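PDB 3IF4: integron Cassette Protein Hfx_Cass5 from Unidentified, which is of unknown function but comes from a mobile integron gene cassette and forms a two-chain assembly. Local coordinates for residues Tyr76-Phe84 with Leu109-Ala119. Numbering follows the deposited sequence.
Sequences YAQWLQQIF and LRAELTHAAAA
F84 and A117 meet where two helices run side by side: one face of the F84 ring carries the CD2 methyl of L80 from its own helix, offset toward the rim, while CB of A117 reaches CE2 obliquely. The Y76 ring is likewise met obliquely, by CD2 of L109, the two side chains crossing at about a right angle. These flat groups lie two turns apart on the first helix of a roughly parallel pair, 76-89 and 107-118; the axes of 76-84 and 109-118 cross at -39° and approach to 8.8 Å. The pair illustrates how small side chains allow helices to pack closely: CB of A77 lies 3.6 Å from CB of A116. The closest CA approach, 5.2 Å, is between A77 CA and L113 CA.

Leucines and a further alanine fill in around that close approach. L80 swings its CG opposite the backbone N (chi1 180°), which carries CD2 to 3.6 Å from A117 CB; the two methyls and the F84 ring form a mutually touching cluster of three. L113 answers from the second helix, its CD2 lying over the backbone of Y76 at 3.6 Å from the Y76 O and also touching the CB atoms of Y76 and L80. W102 of the strand 101-103 touches L113 too, and the Y76 OH hydrogen-bonds to G36 O of the second subunit, tying this helix pair into the dimer.

One polar link joins the helices along a flank. Extended beyond CG, Q81 places NE2 3.1 Å from A116 O. Replacing Q81 with alanine is likely to deprive A116 O of this donor and thin the cover over that flank. A116 O lies close to the plane of the Q81 amide, and NE2 approaches it in the carbonyl plane, on a lone pair, with an N-H...O angle of 160°.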
ATOM      1  N   TYR A  76       2.890  10.525   7.531  1.00 33.69           N
ATOM      2  CA  TYR A  76       2.808  10.009   8.896  1.00 37.18           C
ATOM      3  C   TYR A  76       1.439  10.263   9.524  1.00 24.66           C
ATOM      4  O   TYR A  76       0.896   9.397  10.202  1.00 31.93           O
ATOM      5  CB  TYR A  76       3.936  10.565   9.771  1.00 34.87           C
ATOM      6  CG  TYR A  76       5.260   9.862   9.538  1.00 28.73           C
ATOM      7  CD1 TYR A  76       5.444   8.547   9.940  1.00 25.07           C
ATOM      8  CD2 TYR A  76       6.315  10.509   8.901  1.00 24.98           C
ATOM      9  CE1 TYR A  76       6.640   7.892   9.719  1.00 28.57           C
ATOM     10  CE2 TYR A  76       7.524   9.865   8.679  1.00 30.19           C
ATOM     11  CZ  TYR A  76       7.678   8.558   9.090  1.00 34.16           C
ATOM     12  OH  TYR A  76       8.869   7.912   8.877  1.00 34.04           O
ATOM     13  N   ALA A  77       0.881  11.445   9.284  1.00 25.90           N
ATOM     14  CA  ALA A  77      -0.460  11.754   9.765  1.00 26.61           C
ATOM     15  C   ALA A  77      -1.446  10.699   9.273  1.00 41.64           C
ATOM     16  O   ALA A  77      -2.176  10.103  10.066  1.00 36.96           O
ATOM     17  CB  ALA A  77      -0.890  13.135   9.304  1.00 28.29           C
ATOM     18  N   GLN A  78      -1.456  10.465   7.963  1.00 41.04           N
ATOM     19  CA  GLN A  78      -2.352   9.478   7.374  1.00 42.13           C
ATOM     20  C   GLN A  78      -2.122   8.112   7.993  1.00 38.39           C
ATOM     21  O   GLN A  78      -3.072   7.421   8.358  1.00 34.83           O
ATOM     22  CB  GLN A  78      -2.143   9.378   5.867  1.00 49.51           C
ATOM     23  CG  GLN A  78      -2.546  10.606   5.083  1.00 66.14           C
ATOM     24  CD  GLN A  78      -2.261  10.445   3.597  1.00 79.16           C
ATOM     25  OE1 GLN A  78      -1.805  11.378   2.936  1.00 83.41           O
ATOM     26  NE2 GLN A  78      -2.515   9.249   3.069  1.00 81.08           N
ATOM     27  N   TRP A  79      -0.857   7.715   8.104  1.00 33.32           N
ATOM     28  CA  TRP A  79      -0.550   6.417   8.688  1.00 28.04           C
ATOM     29  C   TRP A  79      -1.035   6.307  10.133  1.00 31.02           C
ATOM     30  O   TRP A  79      -1.521   5.255  10.542  1.00 31.61           O
ATOM     31  CB  TRP A  79       0.926   6.043   8.525  1.00 23.40           C
ATOM     32  CG  TRP A  79       1.146   5.357   7.205  1.00 34.91           C
ATOM     33  CD1 TRP A  79       1.768   5.872   6.097  1.00 38.27           C
ATOM     34  CD2 TRP A  79       0.689   4.047   6.834  1.00 30.13           C
ATOM     35  NE1 TRP A  79       1.733   4.957   5.068  1.00 39.05           N
ATOM     36  CE2 TRP A  79       1.081   3.830   5.494  1.00 34.79           C
ATOM     37  CE3 TRP A  79      -0.012   3.041   7.503  1.00 36.73           C
ATOM     38  CZ2 TRP A  79       0.804   2.644   4.819  1.00 31.82           C
ATOM     39  CZ3 TRP A  79      -0.286   1.863   6.829  1.00 43.86           C
ATOM     40  CH2 TRP A  79       0.121   1.675   5.499  1.00 37.72           C
ATOM     41  N   LEU A  80      -0.945   7.393  10.894  1.00 29.53           N
ATOM     42  CA  LEU A  80      -1.470   7.366  12.253  1.00 30.79           C
ATOM     43  C   LEU A  80      -2.977   7.158  12.192  1.00 30.25           C
ATOM     44  O   LEU A  80      -3.526   6.333  12.913  1.00 26.80           O
ATOM     45  CB  LEU A  80      -1.115   8.642  13.016  1.00 29.14           C
ATOM     46  CG  LEU A  80      -1.624   8.727  14.457  1.00 38.72           C
ATOM     47  CD1 LEU A  80      -0.501   9.086  15.390  1.00 36.59           C
ATOM     48  CD2 LEU A  80      -2.768   9.729  14.574  1.00 44.92           C
ATOM     49  N   GLN A  81      -3.644   7.878  11.298  1.00 28.00           N
ATOM     50  CA  GLN A  81      -5.085   7.713  11.157  1.00 36.38           C
ATOM     51  C   GLN A  81      -5.423   6.292  10.716  1.00 35.98           C
ATOM     52  O   GLN A  81      -6.392   5.696  11.184  1.00 33.93           O
ATOM     53  CB  GLN A  81      -5.649   8.729  10.168  1.00 37.76           C
ATOM     54  CG  GLN A  81      -5.599  10.162  10.663  1.00 39.69           C
ATOM     55  CD  GLN A  81      -6.012  11.153   9.597  1.00 55.00           C
ATOM     56  OE1 GLN A  81      -5.893  10.880   8.400  1.00 58.06           O
ATOM     57  NE2 GLN A  81      -6.494  12.315  10.023  1.00 59.83           N
ATOM     58  N   GLN A  82      -4.607   5.755   9.815  1.00 35.14           N
ATOM     59  CA  GLN A  82      -4.768   4.385   9.340  1.00 38.56           C
ATOM     60  C   GLN A  82      -4.648   3.408  10.509  1.00 31.36           C
ATOM     61  O   GLN A  82      -5.435   2.471  10.639  1.00 32.23           O
ATOM     62  CB  GLN A  82      -3.714   4.071   8.270  1.00 37.56           C
ATOM     63  CG  GLN A  82      -3.800   2.670   7.687  1.00 37.09           C
ATOM     64  CD  GLN A  82      -4.895   2.542   6.652  1.00 44.67           C
ATOM     65  OE1 GLN A  82      -5.828   3.353   6.610  1.00 44.49           O
ATOM     66  NE2 GLN A  82      -4.793   1.523   5.805  1.00 45.36           N
ATOM     67  N   ILE A  83      -3.656   3.640  11.362  1.00 28.66           N
ATOM     68  CA  ILE A  83      -3.447   2.806  12.536  1.00 25.82           C
ATOM     69  C   ILE A  83      -4.620   2.903  13.499  1.00 27.63           C
ATOM     70  O   ILE A  83      -5.109   1.891  13.985  1.00 38.17           O
ATOM     71  CB  ILE A  83      -2.134   3.150  13.251  1.00 26.99           C
ATOM     72  CG1 ILE A  83      -0.946   2.743  12.374  1.00 23.14           C
ATOM     73  CG2 ILE A  83      -2.052   2.442  14.598  1.00 24.65           C
ATOM     74  CD1 ILE A  83       0.377   3.198  12.896  1.00 22.71           C
ATOM     75  N   PHE A  84      -5.082   4.116  13.767  1.00 27.15           N
ATOM     76  CA  PHE A  84      -6.238   4.280  14.638  1.00 33.85           C
ATOM     77  C   PHE A  84      -7.446   3.564  14.031  1.00 38.32           C
ATOM     78  O   PHE A  84      -8.247   2.959  14.749  1.00 39.33           O
ATOM     79  CB  PHE A  84      -6.549   5.764  14.863  1.00 31.49           C
ATOM     80  CG  PHE A  84      -5.713   6.410  15.937  1.00 36.11           C
ATOM     81  CD1 PHE A  84      -4.401   6.006  16.160  1.00 35.50           C
ATOM     82  CD2 PHE A  84      -6.234   7.440  16.714  1.00 37.03           C
ATOM     83  CE1 PHE A  84      -3.626   6.605  17.148  1.00 30.04           C
ATOM     84  CE2 PHE A  84      -5.469   8.046  17.694  1.00 31.32           C
ATOM     85  CZ  PHE A  84      -4.157   7.627  17.909  1.00 29.97           C
ATOM     86  N   LEU A 109       6.384  17.393  13.391  1.00 47.55           N
ATOM     87  CA  LEU A 109       5.694  16.137  13.123  1.00 40.29           C
ATOM     88  C   LEU A 109       4.805  15.785  14.306  1.00 44.83           C
ATOM     89  O   LEU A 109       3.690  15.284  14.146  1.00 45.77           O
ATOM     90  CB  LEU A 109       6.704  15.020  12.898  1.00 35.18           C
ATOM     91  CG  LEU A 109       6.094  13.667  12.554  1.00 31.67           C
ATOM     92  CD1 LEU A 109       5.017  13.845  11.512  1.00 35.00           C
ATOM     93  CD2 LEU A 109       7.170  12.710  12.062  1.00 37.71           C
ATOM     94  N   ARG A 110       5.314  16.061  15.499  1.00 45.51           N
ATOM     95  CA  ARG A 110       4.595  15.782  16.730  1.00 45.19           C
ATOM     96  C   ARG A 110       3.312  16.607  16.796  1.00 42.98           C
ATOM     97  O   ARG A 110       2.261  16.105  17.197  1.00 43.63           O
ATOM     98  CB  ARG A 110       5.501  16.077  17.921  1.00 45.68           C
ATOM     99  CG  ARG A 110       5.237  15.247  19.156  1.00 52.86           C
ATOM    100  CD  ARG A 110       4.495  16.047  20.202  1.00 55.00           C
ATOM    101  NE  ARG A 110       4.937  15.729  21.557  1.00 57.56           N
ATOM    102  CZ  ARG A 110       4.323  16.164  22.651  1.00 58.49           C
ATOM    103  NH1 ARG A 110       3.242  16.920  22.539  1.00 60.41           N
ATOM    104  NH2 ARG A 110       4.779  15.836  23.853  1.00 62.71           N
ATOM    105  N   ALA A 111       3.394  17.870  16.385  1.00 44.21           N
ATOM    106  CA  ALA A 111       2.209  18.720  16.337  1.00 46.84           C
ATOM    107  C   ALA A 111       1.222  18.179  15.308  1.00 44.63           C
ATOM    108  O   ALA A 111       0.042  17.981  15.594  1.00 38.03           O
ATOM    109  CB  ALA A 111       2.589  20.150  16.004  1.00 44.06           C
ATOM    110  N   GLU A 112       1.726  17.926  14.108  1.00 45.43           N
ATOM    111  CA  GLU A 112       0.888  17.450  13.021  1.00 52.12           C
ATOM    112  C   GLU A 112       0.250  16.099  13.350  1.00 54.85           C
ATOM    113  O   GLU A 112      -0.895  15.835  12.976  1.00 54.62           O
ATOM    114  CB  GLU A 112       1.712  17.355  11.744  1.00 57.85           C
ATOM    115  CG  GLU A 112       0.889  17.317  10.482  1.00 72.02           C
ATOM    116  CD  GLU A 112       1.752  17.418   9.249  1.00 86.95           C
ATOM    117  OE1 GLU A 112       2.710  18.222   9.266  1.00 93.90           O
ATOM    118  OE2 GLU A 112       1.477  16.692   8.269  1.00 90.05           O
ATOM    119  N   LEU A 113       0.987  15.242  14.049  1.00 49.87           N
ATOM    120  CA  LEU A 113       0.449  13.940  14.425  1.00 43.14           C
ATOM    121  C   LEU A 113      -0.647  14.131  15.455  1.00 47.94           C
ATOM    122  O   LEU A 113      -1.650  13.416  15.457  1.00 43.26           O
ATOM    123  CB  LEU A 113       1.546  13.010  14.954  1.00 35.07           C
ATOM    124  CG  LEU A 113       2.470  12.407  13.889  1.00 36.16           C
ATOM    125  CD1 LEU A 113       3.463  11.442  14.519  1.00 33.72           C
ATOM    126  CD2 LEU A 113       1.665  11.703  12.807  1.00 33.05           C
ATOM    127  N   THR A 114      -0.459  15.116  16.324  1.00 50.79           N
ATOM    128  CA  THR A 114      -1.458  15.425  17.334  1.00 51.53           C
ATOM    129  C   THR A 114      -2.764  15.849  16.678  1.00 52.99           C
ATOM    130  O   THR A 114      -3.842  15.392  17.064  1.00 47.74           O
ATOM    131  CB  THR A 114      -0.978  16.535  18.276  1.00 48.41           C
ATOM    132  OG1 THR A 114       0.129  16.051  19.047  1.00 48.29           O
ATOM    133  CG2 THR A 114      -2.099  16.954  19.216  1.00 48.84           C
ATOM    134  N   HIS A 115      -2.664  16.720  15.679  1.00 52.88           N
ATOM    135  CA  HIS A 115      -3.849  17.222  14.993  1.00 57.50           C
ATOM    136  C   HIS A 115      -4.535  16.132  14.172  1.00 52.79           C
ATOM    137  O   HIS A 115      -5.763  16.082  14.101  1.00 50.44           O
ATOM    138  CB  HIS A 115      -3.496  18.410  14.100  1.00 62.45           C
ATOM    139  CG  HIS A 115      -4.681  19.020  13.418  1.00 77.14           C
ATOM    140  ND1 HIS A 115      -5.135  18.592  12.192  1.00 83.64           N
ATOM    141  CD2 HIS A 115      -5.506  20.024  13.799  1.00 82.85           C
ATOM    142  CE1 HIS A 115      -6.191  19.308  11.840  1.00 84.86           C
ATOM    143  NE2 HIS A 115      -6.435  20.182  12.798  1.00 86.68           N
ATOM    144  N   ALA A 116      -3.736  15.266  13.558  1.00 47.02           N
ATOM    145  CA  ALA A 116      -4.268  14.178  12.745  1.00 48.92           C
ATOM    146  C   ALA A 116      -5.085  13.208  13.592  1.00 54.96           C
ATOM    147  O   ALA A 116      -6.034  12.591  13.106  1.00 52.76           O
ATOM    148  CB  ALA A 116      -3.139  13.445  12.036  1.00 44.79           C
ATOM    149  N   ALA A 117      -4.712  13.078  14.861  1.00 56.68           N
ATOM    150  CA  ALA A 117      -5.410  12.184  15.778  1.00 55.51           C
ATOM    151  C   ALA A 117      -6.705  12.813  16.280  1.00 64.55           C
ATOM    152  O   ALA A 117      -7.606  12.115  16.745  1.00 66.82           O
ATOM    153  CB  ALA A 117      -4.508  11.814  16.945  1.00 49.44           C
ATOM    154  N   ALA A 118      -6.790  14.136  16.184  1.00 68.68           N
ATOM    155  CA  ALA A 118      -7.974  14.861  16.628  1.00 78.13           C
ATOM    156  C   ALA A 118      -9.010  14.960  15.513  1.00 92.51           C
ATOM    157  O   ALA A 118     -10.203  14.756  15.741  1.00 94.81           O
ATOM    158  CB  ALA A 118      -7.592  16.247  17.125  1.00 78.59           C
ATOM    159  N   ALA A 119      -8.547  15.275  14.308  1.00 30.00           N
ATOM    160  CA  ALA A 119      -9.431  15.402  13.156  1.00 30.00           C
ATOM    161  C   ALA A 119      -9.855  14.033  12.633  1.00 30.00           C
ATOM    162  O   ALA A 119     -10.197  13.884  11.460  1.00 30.00           O
ATOM    163  CB  ALA A 119      -8.757  16.207  12.056  1.00 30.00           C
ATOM    164  OXT ALA A 119      -9.818  13.043  13.374  1.00 30.00           O
TER